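Local atomic coordinates of Exo-beta-1,4-mannosidase (Rhizomucor miehei, PDB entry 4LYP), a protein that probably removes terminal beta-linked mannose from beta-1,4-mannosides as a fungal family 5 glycoside hydrolase, with transglycosylation activity as well. Residues Cys292-Trp297 with Asn312-Asp317; Glu336-Ala341 with Asp365-Lys370; Leu271-Phe276 with Ser323-Gln328; Ser387-Tyr392 with Tyr421-Asn426. One frame throughout, in Å; residues are numbered along the deposited sequence. Where two conformers were deposited one is given.

Interaction 1: Cys292-Trp297 with Asn312-Asp317. With GAI (guanidine), chain C.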
# COMPACT_ATOMS: atom_id res chain seq x y z
N CYS A 292 -5.26 8.92 -2.59
CA CYS A 292 -6.34 9.88 -2.55
C CYS A 292 -7.41 9.43 -1.56
O CYS A 292 -8.01 8.32 -1.76
CB CYS A 292 -6.95 10.01 -3.96
SG CYS A 292 -8.30 11.27 -3.95
N TRP A 293 -7.64 10.22 -0.51
CA TRP A 293 -8.52 9.85 0.62
C TRP A 293 -9.52 10.89 0.97
O TRP A 293 -9.35 11.67 1.90
CB TRP A 293 -7.66 9.44 1.82
CG TRP A 293 -6.95 8.14 1.59
CD1 TRP A 293 -5.63 7.87 1.45
CD2 TRP A 293 -7.66 6.89 1.45
NE1 TRP A 293 -5.44 6.49 1.19
CE2 TRP A 293 -6.69 5.92 1.20
CE3 TRP A 293 -9.02 6.53 1.51
CZ2 TRP A 293 -7.04 4.57 1.07
CZ3 TRP A 293 -9.38 5.22 1.34
CH2 TRP A 293 -8.39 4.25 1.08
N VAL A 294 -10.64 10.92 0.20
CA VAL A 294 -11.57 12.02 0.35
C VAL A 294 -12.23 12.08 1.74
O VAL A 294 -12.44 13.19 2.28
CB VAL A 294 -12.60 12.07 -0.79
CG1 VAL A 294 -11.95 12.60 -2.06
CG2 VAL A 294 -13.37 10.75 -0.97
N GLU A 295 -12.61 10.96 2.35
CA GLU A 295 -13.25 11.06 3.67
C GLU A 295 -12.21 11.50 4.71
O GLU A 295 -12.47 12.40 5.51
CB GLU A 295 -13.88 9.72 4.06
CG GLU A 295 -14.53 9.75 5.43
CD GLU A 295 -15.25 8.50 5.85
OE1 GLU A 295 -15.41 7.57 5.01
OE2 GLU A 295 -15.64 8.43 7.00
N ASN A 296 -11.00 10.90 4.69
CA ASN A 296 -10.01 11.21 5.69
C ASN A 296 -9.65 12.67 5.66
O ASN A 296 -9.36 13.26 6.70
CB ASN A 296 -8.71 10.43 5.40
CG ASN A 296 -8.92 8.91 5.31
OD1 ASN A 296 -9.79 8.47 4.57
ND2 ASN A 296 -8.10 8.16 6.00
N TRP A 297 -9.69 13.30 4.46
CA TRP A 297 -9.29 14.68 4.28
C TRP A 297 -10.43 15.64 4.41
O TRP A 297 -10.22 16.86 4.23
CB TRP A 297 -8.59 14.85 2.93
CG TRP A 297 -7.39 13.99 2.77
CD1 TRP A 297 -6.77 13.23 3.71
CD2 TRP A 297 -6.73 13.71 1.49
NE1 TRP A 297 -5.72 12.50 3.08
CE2 TRP A 297 -5.67 12.78 1.77
CE3 TRP A 297 -6.92 14.16 0.17
CZ2 TRP A 297 -4.84 12.28 0.73
CZ3 TRP A 297 -6.07 13.75 -0.82
CH2 TRP A 297 -5.02 12.83 -0.53
N ASN A 312 -16.28 13.21 -6.45
CA ASN A 312 -15.89 12.88 -7.81
C ASN A 312 -15.09 14.02 -8.43
O ASN A 312 -14.09 13.78 -9.11
CB ASN A 312 -17.11 12.60 -8.72
CG ASN A 312 -17.82 11.31 -8.39
OD1 ASN A 312 -17.16 10.32 -8.03
ND2 ASN A 312 -19.12 11.27 -8.60
N GLU A 313 -15.50 15.27 -8.19
CA GLU A 313 -14.75 16.39 -8.79
C GLU A 313 -13.37 16.50 -8.15
O GLU A 313 -12.37 16.77 -8.86
CB GLU A 313 -15.53 17.64 -8.50
CG GLU A 313 -16.84 17.65 -9.31
CD GLU A 313 -17.81 18.69 -8.88
OE1 GLU A 313 -17.49 19.55 -8.07
OE2 GLU A 313 -18.91 18.69 -9.47
N TYR A 314 -13.25 16.24 -6.84
CA TYR A 314 -11.95 16.28 -6.18
C TYR A 314 -11.03 15.23 -6.79
O TYR A 314 -9.89 15.51 -7.12
CB TYR A 314 -12.10 16.07 -4.68
CG TYR A 314 -10.77 16.21 -3.98
CD1 TYR A 314 -9.89 15.11 -3.86
CD2 TYR A 314 -10.37 17.44 -3.48
CE1 TYR A 314 -8.65 15.23 -3.30
CE2 TYR A 314 -9.12 17.56 -2.86
CZ TYR A 314 -8.26 16.41 -2.82
OH TYR A 314 -7.02 16.55 -2.27
N MET A 315 -11.51 14.00 -6.93
CA MET A 315 -10.73 12.91 -7.54
C MET A 315 -10.31 13.30 -8.94
O MET A 315 -9.17 13.09 -9.33
CB MET A 315 -11.55 11.62 -7.52
CG MET A 315 -10.94 10.52 -8.40
SD MET A 315 -9.29 9.92 -7.79
CE MET A 315 -9.81 8.75 -6.51
N HIS A 316 -11.22 13.85 -9.74
CA HIS A 316 -10.85 14.24 -11.07
C HIS A 316 -9.69 15.23 -11.09
O HIS A 316 -8.72 15.07 -11.87
CB HIS A 316 -12.09 14.91 -11.74
CG HIS A 316 -11.80 15.42 -13.08
ND1 HIS A 316 -11.30 16.67 -13.31
CD2 HIS A 316 -11.91 14.80 -14.30
CE1 HIS A 316 -11.15 16.85 -14.65
NE2 HIS A 316 -11.47 15.69 -15.25
N ASP A 317 -9.81 16.27 -10.25
CA ASP A 317 -8.77 17.30 -10.25
C ASP A 317 -7.47 16.76 -9.65
O ASP A 317 -6.41 17.22 -10.05
CB ASP A 317 -9.26 18.56 -9.47
CG ASP A 317 -10.45 19.27 -10.15
OD1 ASP A 317 -10.79 18.91 -11.26
OD2 ASP A 317 -11.01 20.12 -9.45
C GAI C . -4.05 7.51 5.91
N1 GAI C . -3.83 7.18 4.64
N2 GAI C . -3.12 8.32 6.45
N3 GAI C . -5.03 7.05 6.61
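Tyr-314 is the main bump here, its ring reaching from helix 308-329 into a hollow made by Cys-292, Val-294 and Trp-297. With CG anti to the backbone N (chi1 -176°), the ring stretches toward the loop. Val-294 CG1 rests 3.7 Å from Tyr-314 CD1. Cys-292 SG lies at the ring edge, 4.0 Å from Tyr-314 CE1, in a sulfur-aromatic contact. Trp-297 meets the far end: the two side chains cross at about a right angle, and Tyr-314 OH abuts the indole edge 3.3 Å from Trp-297 CZ3. The segments join the C-terminal end of strand 288-292 to the helix that follows it, one beta-alpha unit of the TIM barrel. A second bump comes from Met-315, whose chain bends at chi2 (65°) and chi3 (82°) to bring CE within 3.9 Å of Cys-292 SG; the sulfur thus touches two successive helix residues. Trp-297 N bonds back to Trp-293 O at 3.1 Å, and this same oxygen lies over a face of the Trp-297 indole. Trp-293 and Asn-296 belong to the guanidine pocket: Asn-296 ND2 is 3.3 Å from guanidine N3, while Trp-293 CD1 approaches guanidine N1 to 3.7 Å.

Interaction 2: Glu336-Ala341 with Asp365-Lys370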
# COMPACT_ATOMS: atom_id res chain seq x y z
N GLU A 336 -1.58 4.56 -5.94
CA GLU A 336 -1.37 3.27 -5.30
C GLU A 336 -2.28 3.10 -4.06
O GLU A 336 -2.21 2.03 -3.44
CB GLU A 336 0.10 3.03 -4.93
CG GLU A 336 0.53 3.87 -3.77
CD GLU A 336 1.94 3.60 -3.29
OE1 GLU A 336 2.62 2.72 -3.89
OE2 GLU A 336 2.35 4.26 -2.31
N GLU A 337 -3.05 4.11 -3.70
CA GLU A 337 -4.15 3.95 -2.73
C GLU A 337 -5.26 4.87 -3.14
O GLU A 337 -5.03 6.06 -3.45
CB GLU A 337 -3.80 4.37 -1.30
CG GLU A 337 -2.69 3.54 -0.65
CD GLU A 337 -2.60 3.80 0.85
OE1 GLU A 337 -3.44 4.52 1.42
OE2 GLU A 337 -1.64 3.28 1.49
N PHE A 338 -6.50 4.40 -2.98
CA PHE A 338 -7.70 5.25 -2.92
C PHE A 338 -8.82 4.38 -2.42
O PHE A 338 -8.77 3.14 -2.58
CB PHE A 338 -8.05 5.90 -4.28
CG PHE A 338 -8.60 4.94 -5.28
CD1 PHE A 338 -7.80 4.03 -6.00
CD2 PHE A 338 -9.99 4.87 -5.46
CE1 PHE A 338 -8.36 3.09 -6.87
CE2 PHE A 338 -10.53 3.92 -6.36
CZ PHE A 338 -9.72 3.06 -7.06
N GLY A 339 -9.88 5.01 -1.92
CA GLY A 339 -11.01 4.17 -1.48
C GLY A 339 -12.13 5.07 -0.98
O GLY A 339 -12.05 6.29 -0.89
N MET A 340 -13.27 4.40 -0.67
CA MET A 340 -14.48 5.08 -0.20
C MET A 340 -15.27 4.08 0.65
O MET A 340 -15.24 2.87 0.39
CB MET A 340 -15.28 5.62 -1.38
CG MET A 340 -16.56 6.30 -1.00
SD MET A 340 -17.35 7.22 -2.35
CE MET A 340 -16.33 8.71 -2.38
N ALA A 341 -15.98 4.66 1.62
CA ALA A 341 -16.83 3.92 2.55
C ALA A 341 -18.08 3.38 1.84
O ALA A 341 -18.43 3.76 0.72
CB ALA A 341 -17.26 4.87 3.66
N ASP A 365 -19.04 2.57 -5.64
CA ASP A 365 -18.95 1.96 -6.99
C ASP A 365 -18.87 3.05 -8.01
O ASP A 365 -18.07 2.92 -8.97
CB ASP A 365 -20.17 1.11 -7.22
CG ASP A 365 -20.15 -0.20 -6.42
OD1 ASP A 365 -19.24 -0.42 -5.64
OD2 ASP A 365 -21.10 -0.96 -6.65
N GLU A 366 -19.66 4.12 -7.91
CA GLU A 366 -19.61 5.18 -8.87
C GLU A 366 -18.25 5.94 -8.79
O GLU A 366 -17.64 6.26 -9.80
CB GLU A 366 -20.74 6.17 -8.64
CG GLU A 366 -20.64 7.39 -9.50
CD GLU A 366 -21.76 8.42 -9.27
OE1 GLU A 366 -22.93 7.97 -9.04
OE2 GLU A 366 -21.49 9.63 -9.40
N TYR A 367 -17.77 6.16 -7.55
CA TYR A 367 -16.52 6.82 -7.35
C TYR A 367 -15.37 6.07 -7.98
O TYR A 367 -14.54 6.62 -8.71
CB TYR A 367 -16.30 6.97 -5.83
CG TYR A 367 -15.08 7.74 -5.44
CD1 TYR A 367 -14.97 9.14 -5.61
CD2 TYR A 367 -14.02 7.05 -4.78
CE1 TYR A 367 -13.86 9.78 -5.14
CE2 TYR A 367 -12.91 7.74 -4.31
CZ TYR A 367 -12.86 9.11 -4.48
OH TYR A 367 -11.79 9.84 -4.00
N TYR A 368 -15.34 4.73 -7.74
CA TYR A 368 -14.33 3.88 -8.36
C TYR A 368 -14.49 3.93 -9.89
O TYR A 368 -13.49 4.06 -10.61
CB TYR A 368 -14.49 2.40 -7.95
CG TYR A 368 -13.79 1.95 -6.67
CD1 TYR A 368 -13.92 2.60 -5.44
CD2 TYR A 368 -13.02 0.79 -6.72
CE1 TYR A 368 -13.26 2.13 -4.30
CE2 TYR A 368 -12.35 0.30 -5.59
CZ TYR A 368 -12.49 0.97 -4.41
OH TYR A 368 -11.83 0.44 -3.31
N GLN A 369 -15.72 3.78 -10.38
CA GLN A 369 -15.90 3.68 -11.81
C GLN A 369 -15.41 4.95 -12.52
O GLN A 369 -14.75 4.87 -13.56
CB GLN A 369 -17.36 3.40 -12.15
CG GLN A 369 -17.58 3.31 -13.67
CD GLN A 369 -18.96 2.86 -13.92
OE1 GLN A 369 -19.89 3.66 -13.75
NE2 GLN A 369 -19.13 1.60 -14.18
N LYS A 370 -15.70 6.12 -11.97
CA LYS A 370 -15.28 7.35 -12.58
C LYS A 370 -13.78 7.53 -12.49
O LYS A 370 -13.13 8.02 -13.44
CB LYS A 370 -16.02 8.53 -11.97
CG LYS A 370 -17.47 8.52 -12.41
CD LYS A 370 -18.29 9.63 -11.78
CE LYS A 370 -19.68 9.74 -12.39
NZ LYS A 370 -20.51 10.85 -11.72
O HOH W 1 -10.68 8.60 -1.79
O HOH W 2 -12.15 1.32 -0.69
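Met-340 lays its terminal methyl over the face of Tyr-367, CE standing 3.5 Å from the ring centroid and 15° off the normal, a CH-pi contact shifted toward the CG side. In the TIM barrel this is where the C-terminal end of strand 333-338 and the loop beyond it meet helix 362-380 on the outside. The sulfur makes an oblique Met-aromatic contact, with Met-340 SD 3.6 Å from Tyr-367 CB. The methionine chain runs extended to SD and turns only at chi3 (-77°), which folds CE onto the ring. Beside this pair, Phe-338 drives its edge at the face of Tyr-368: CE2 stands over the ring centre, 3.8 Å from Tyr-368 CG, with the planes at 54°. Phe-338 also presents its edge to Tyr-367 CE2, so the phenylalanine fits between two consecutive tyrosines of the helix. Gly-339 passes close by, its CA 4.1 Å from Tyr-368 CE1. All five residues are buried, and water meets both tyrosine hydroxyls. Tyr-368 OH donates to a water that also accepts, at a longer distance, from Met-340 N. The other tyrosine is linked with the opposite polarity at the backbone end: a second water accepts a hydrogen bond from Tyr-367 OH at 2.8 Å and donates one to Gly-339 O, also at 2.8 Å.

Interaction 3: Leu271-Phe276 with Ser323-Gln328; sequences LDEYDF and SKWAAQ
Asp-272, whose carbonyl carbon lies over the indole face of Trp-325, is the N-cap of helix 273-280: its OD1 accepts the N-H of Asp-275 at 3.0 Å, the donor standing 36° out of the carboxylate plane. The carbonyl O of Asp-272 in turn receives Phe-276 N. The contact sets the start of this short helix against helix 308-329; both belong to the outer layer of the TIM barrel, on either side of strand 288-292 in the chain. Trp-325 contributes the largest share of the buried surface. Its CG is anti to the carbonyl carbon (chi1 -64°), which swings the indole out across the first turn of the shorter helix. Glu-273 lies over the indole face, with CG 3.8 Å from the centroid of the five-membered ring in a CH-pi contact. Extended beyond CG, the glutamate runs past the tryptophan in the opposite direction, and its carboxylate is turned only 14° from the ring plane. At the far rim of the indole, Leu-271 O approaches Trp-325 CH2 to 3.5 Å from the edge. The close approach of the glutamate to Gln-328 is doubtful, because the glutamine has two conformers. Phe-276 packs at the edge of the indole rather than over its face. The edge of Trp-325 meets its face in an offset edge-to-face pair, CE3 lying 3.6 Å from Phe-276 CD2. Trp-325 CB sits over the centre of the Phe-276 ring, 3.8 Å from its centroid. At the inner end of that ring, Phe-276 CZ touches Ala-326 CB at 4.1 Å.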
# COMPACT_ATOMS: atom_id res chain seq x y z
N LEU A 271 -0.22 17.22 -0.74
CA LEU A 271 0.08 18.64 -0.43
C LEU A 271 0.29 19.41 -1.71
O LEU A 271 -0.65 19.50 -2.52
CB LEU A 271 1.30 18.67 0.55
CG LEU A 271 1.01 17.96 1.89
CD1 LEU A 271 2.26 17.99 2.78
CD2 LEU A 271 -0.18 18.52 2.67
N ASP A 272 1.49 19.88 -1.97
CA ASP A 272 1.77 20.72 -3.15
C ASP A 272 2.90 20.07 -3.97
O ASP A 272 3.44 19.01 -3.63
CB ASP A 272 2.08 22.18 -2.68
CG ASP A 272 3.30 22.27 -1.76
OD1 ASP A 272 3.93 21.21 -1.40
OD2 ASP A 272 3.58 23.37 -1.24
N GLU A 273 3.28 20.81 -5.04
CA GLU A 273 4.35 20.27 -5.91
C GLU A 273 5.72 20.24 -5.18
O GLU A 273 6.51 19.37 -5.43
CB GLU A 273 4.44 21.07 -7.18
CG GLU A 273 5.14 20.22 -8.33
CD GLU A 273 5.11 20.86 -9.74
OE1 GLU A 273 4.70 22.04 -9.80
OE2 GLU A 273 5.60 20.23 -10.78
N TYR A 274 5.96 21.17 -4.24
CA TYR A 274 7.21 21.18 -3.49
C TYR A 274 7.34 19.87 -2.71
O TYR A 274 8.38 19.23 -2.70
CB TYR A 274 7.19 22.39 -2.47
CG TYR A 274 8.45 22.45 -1.63
CD1 TYR A 274 9.55 23.16 -2.11
CD2 TYR A 274 8.57 21.75 -0.39
CE1 TYR A 274 10.75 23.20 -1.39
CE2 TYR A 274 9.78 21.80 0.31
CZ TYR A 274 10.83 22.54 -0.20
OH TYR A 274 12.03 22.61 0.52
N ASP A 275 6.27 19.48 -2.02
CA ASP A 275 6.27 18.22 -1.25
C ASP A 275 6.49 17.04 -2.22
O ASP A 275 7.23 16.09 -1.91
CB ASP A 275 4.94 18.09 -0.53
CG ASP A 275 4.73 16.75 0.15
OD1 ASP A 275 5.40 16.49 1.18
OD2 ASP A 275 3.85 16.01 -0.34
N PHE A 276 5.78 17.07 -3.36
CA PHE A 276 5.96 16.00 -4.37
C PHE A 276 7.39 15.87 -4.81
O PHE A 276 7.94 14.74 -4.89
CB PHE A 276 5.00 16.32 -5.54
CG PHE A 276 4.98 15.27 -6.62
CD1 PHE A 276 5.87 15.33 -7.69
CD2 PHE A 276 4.03 14.22 -6.57
CE1 PHE A 276 5.79 14.37 -8.71
CE2 PHE A 276 3.96 13.28 -7.57
CZ PHE A 276 4.82 13.37 -8.63
N SER A 323 -0.88 13.98 -12.23
CA SER A 323 -0.34 13.53 -13.52
C SER A 323 0.63 14.62 -14.02
O SER A 323 1.72 14.31 -14.52
CB SER A 323 -1.46 13.28 -14.49
OG SER A 323 -0.90 12.97 -15.79
N LYS A 324 0.25 15.91 -13.85
CA LYS A 324 1.12 16.95 -14.35
C LYS A 324 2.44 17.04 -13.52
O LYS A 324 3.53 17.25 -14.07
CB LYS A 324 0.35 18.27 -14.30
CG LYS A 324 -0.68 18.38 -15.43
CD LYS A 324 -0.03 18.68 -16.76
CE LYS A 324 -0.95 19.37 -17.77
NZ LYS A 324 -0.14 19.91 -18.92
N TRP A 325 2.35 16.85 -12.19
CA TRP A 325 3.53 16.88 -11.36
C TRP A 325 4.50 15.78 -11.80
O TRP A 325 5.74 15.95 -11.84
CB TRP A 325 3.18 16.74 -9.91
CG TRP A 325 2.37 17.85 -9.36
CD1 TRP A 325 2.03 19.04 -9.94
CD2 TRP A 325 1.78 17.89 -8.03
NE1 TRP A 325 1.23 19.76 -9.09
CE2 TRP A 325 1.04 19.12 -7.93
CE3 TRP A 325 1.70 16.94 -7.00
CZ2 TRP A 325 0.31 19.45 -6.77
CZ3 TRP A 325 1.00 17.33 -5.87
CH2 TRP A 325 0.35 18.54 -5.75
N ALA A 326 3.94 14.59 -12.05
CA ALA A 326 4.81 13.47 -12.47
C ALA A 326 5.45 13.77 -13.84
O ALA A 326 6.63 13.47 -14.06
CB ALA A 326 4.02 12.19 -12.52
N ALA A 327 4.66 14.36 -14.75
CA ALA A 327 5.18 14.69 -16.07
C ALA A 327 6.36 15.67 -15.99
O ALA A 327 7.32 15.58 -16.74
CB ALA A 327 4.07 15.18 -17.01
N GLN A 328 6.28 16.59 -15.04
CA GLN A 328 7.35 17.59 -14.84
C GLN A 328 8.66 16.90 -14.54
O GLN A 328 9.75 17.39 -14.93
CB GLN A 328 6.92 18.60 -13.75
CG GLN A 328 5.87 19.56 -14.26
CD GLN A 328 5.50 20.81 -13.45
OE1 GLN A 328 4.33 20.97 -13.13
NE2 GLN A 328 6.42 21.79 -13.31

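Interaction 4: Ser387-Tyr392 with Tyr421-Asn426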
# COMPACT_ATOMS: atom_id res chain seq x y z
N SER A 387 -3.27 1.97 -10.93
CA SER A 387 -3.75 2.25 -9.60
C SER A 387 -3.80 0.96 -8.77
O SER A 387 -3.81 -0.17 -9.32
CB SER A 387 -5.17 2.87 -9.64
OG SER A 387 -6.08 2.01 -10.31
N ASN A 388 -3.89 1.15 -7.45
CA ASN A 388 -4.09 0.03 -6.52
C ASN A 388 -5.20 0.47 -5.58
O ASN A 388 -4.99 1.33 -4.69
CB ASN A 388 -2.86 -0.32 -5.68
CG ASN A 388 -1.66 -0.64 -6.51
OD1 ASN A 388 -1.07 0.23 -7.14
ND2 ASN A 388 -1.25 -1.93 -6.50
N PHE A 389 -6.44 -0.04 -5.73
CA PHE A 389 -7.50 0.32 -4.79
C PHE A 389 -7.13 -0.19 -3.39
O PHE A 389 -6.42 -1.19 -3.23
CB PHE A 389 -8.86 -0.21 -5.25
CG PHE A 389 -8.97 -1.71 -5.25
CD1 PHE A 389 -9.44 -2.38 -4.11
CD2 PHE A 389 -8.65 -2.48 -6.34
CE1 PHE A 389 -9.52 -3.78 -4.04
CE2 PHE A 389 -8.72 -3.86 -6.32
CZ PHE A 389 -9.19 -4.50 -5.19
N TRP A 390 -7.60 0.58 -2.39
CA TRP A 390 -7.36 0.22 -0.97
C TRP A 390 -8.72 -0.13 -0.37
O TRP A 390 -9.55 0.74 -0.21
CB TRP A 390 -6.75 1.40 -0.25
CG TRP A 390 -6.55 1.06 1.21
CD1 TRP A 390 -7.52 0.95 2.22
CD2 TRP A 390 -5.30 0.66 1.81
NE1 TRP A 390 -6.94 0.51 3.37
CE2 TRP A 390 -5.59 0.29 3.17
CE3 TRP A 390 -3.96 0.55 1.34
CZ2 TRP A 390 -4.57 -0.11 4.07
CZ3 TRP A 390 -2.97 0.12 2.23
CH2 TRP A 390 -3.28 -0.21 3.58
N ALA A 391 -8.95 -1.44 -0.09
CA ALA A 391 -8.00 -2.55 -0.20
C ALA A 391 -8.89 -3.82 -0.35
O ALA A 391 -10.06 -3.80 -0.03
CB ALA A 391 -7.08 -2.69 1.00
N TYR A 392 -8.28 -4.90 -0.79
CA TYR A 392 -9.05 -6.12 -1.01
C TYR A 392 -9.27 -6.85 0.31
O TYR A 392 -8.33 -7.20 0.99
CB TYR A 392 -8.38 -7.04 -2.03
CG TYR A 392 -9.30 -8.17 -2.45
CD1 TYR A 392 -10.56 -7.89 -3.01
CD2 TYR A 392 -8.95 -9.51 -2.28
CE1 TYR A 392 -11.38 -8.90 -3.40
CE2 TYR A 392 -9.79 -10.54 -2.71
CZ TYR A 392 -11.03 -10.20 -3.26
OH TYR A 392 -11.92 -11.19 -3.63
N TYR A 421 -13.24 0.30 4.43
CA TYR A 421 -12.92 0.48 3.01
C TYR A 421 -12.80 -0.86 2.28
O TYR A 421 -12.72 -0.86 1.04
CB TYR A 421 -11.58 1.24 2.89
CG TYR A 421 -11.66 2.71 3.28
CD1 TYR A 421 -12.71 3.48 2.81
CD2 TYR A 421 -10.68 3.30 4.04
CE1 TYR A 421 -12.74 4.87 3.05
CE2 TYR A 421 -10.68 4.66 4.27
CZ TYR A 421 -11.70 5.44 3.74
OH TYR A 421 -11.75 6.84 3.87
N SER A 422 -12.81 -2.01 2.98
CA SER A 422 -12.60 -3.33 2.31
C SER A 422 -13.53 -3.49 1.17
O SER A 422 -14.73 -3.24 1.23
CB SER A 422 -12.88 -4.42 3.31
OG SER A 422 -11.82 -4.60 4.26
N VAL A 423 -12.96 -4.09 0.11
CA VAL A 423 -13.76 -4.66 -0.99
C VAL A 423 -13.83 -6.14 -0.74
O VAL A 423 -12.83 -6.86 -0.79
CB VAL A 423 -13.05 -4.41 -2.35
CG1 VAL A 423 -13.83 -5.10 -3.48
CG2 VAL A 423 -12.95 -2.91 -2.68
N TYR A 424 -15.07 -6.66 -0.49
CA TYR A 424 -15.24 -8.08 -0.24
C TYR A 424 -15.37 -8.84 -1.55
O TYR A 424 -15.73 -8.28 -2.60
CB TYR A 424 -16.46 -8.33 0.65
CG TYR A 424 -16.34 -7.63 1.97
CD1 TYR A 424 -15.29 -7.93 2.86
CD2 TYR A 424 -17.27 -6.70 2.36
CE1 TYR A 424 -15.19 -7.33 4.10
CE2 TYR A 424 -17.19 -6.07 3.60
CZ TYR A 424 -16.15 -6.42 4.50
OH TYR A 424 -16.08 -5.87 5.77
N SER A 425 -15.13 -10.17 -1.48
CA SER A 425 -15.13 -11.00 -2.67
C SER A 425 -16.39 -10.95 -3.50
O SER A 425 -16.30 -11.14 -4.73
CB SER A 425 -14.88 -12.45 -2.24
OG SER A 425 -15.86 -12.84 -1.31
N ASN A 426 -17.51 -10.70 -2.87
CA ASN A 426 -18.78 -10.62 -3.62
C ASN A 426 -19.44 -9.24 -3.58
O ASN A 426 -20.60 -9.12 -3.89
CB ASN A 426 -19.75 -11.70 -3.08
CG ASN A 426 -20.08 -11.47 -1.60
OD1 ASN A 426 -19.45 -10.69 -0.93
ND2 ASN A 426 -21.06 -12.17 -1.08
O HOH W 2 -12.15 1.32 -0.69
O HOH W 3 -13.91 -12.26 -5.91
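Tyr-392 and Val-423 form a parallel beta bridge, held by Val-423 N donating to Ala-391 O at 2.9 Å with an N-H...O angle of 165°. Ser-422 CA adds a C-H...O contact to the same carbonyl oxygen. The peptide bond between Trp-390 and Ala-391 is cis, a feature met at the end of the last barrel strand in family 5 enzymes, and Ala-391 CB lies over a face of the Trp-390 indole. Where the chains diverge, a water bridges the backbones, donating to Trp-390 O at 2.7 Å and to Tyr-421 O at 2.8 Å. Among the side chains, Val-423 CG2 packs against the Phe-389 ring, 3.8 Å from CE1. Trp-390 meets Tyr-421 more loosely, its CD1 edge 4.1 Å from Tyr-421 CB. Tyr-392, with CG anti to the backbone N (chi1 -169°), runs beside the partner chain, CD1 3.3 Å from Val-423 O. Tyr-392 OH lies 3.5 Å from Ser-425 CB and accepts a long bond from a water that also donates to Ser-425 O; the hydroxyl has a further partner in Gln-87. Strand 386-394 lies between strands 53-61 and 333-338 in the barrel wall, bonding to Asn-61 on one and Phe-338 on the other, while strand 423-424 joins its end and helix 362-380 covers Val-423 with Lys-364 and Tyr-368.

Overall arrangement
Interactions 1, 2 and 4 adjoin around the mouth of the barrel, where one guanidine lies, hydrogen-bonded to Glu-238. Trp-293 NE1 of interaction 1 probably bonds Glu-337 OE1 of interaction 2 at 2.8 Å, and on the outer side Asn-312 ND2 probably bonds Glu-366 OE2 at 3.0 Å. Asn-296 OD1 meets Tyr-421 OH of interaction 4 at 2.6 Å, a probable hydrogen bond linking two pocket-side loops. Interactions 2 and 4, with centres about 9 Å apart, share one bridging water. Interaction 3 stands apart: it shares helix 308-329 with interaction 1, but their centres are about 16 Å apart and their nearest atoms about 7 Å.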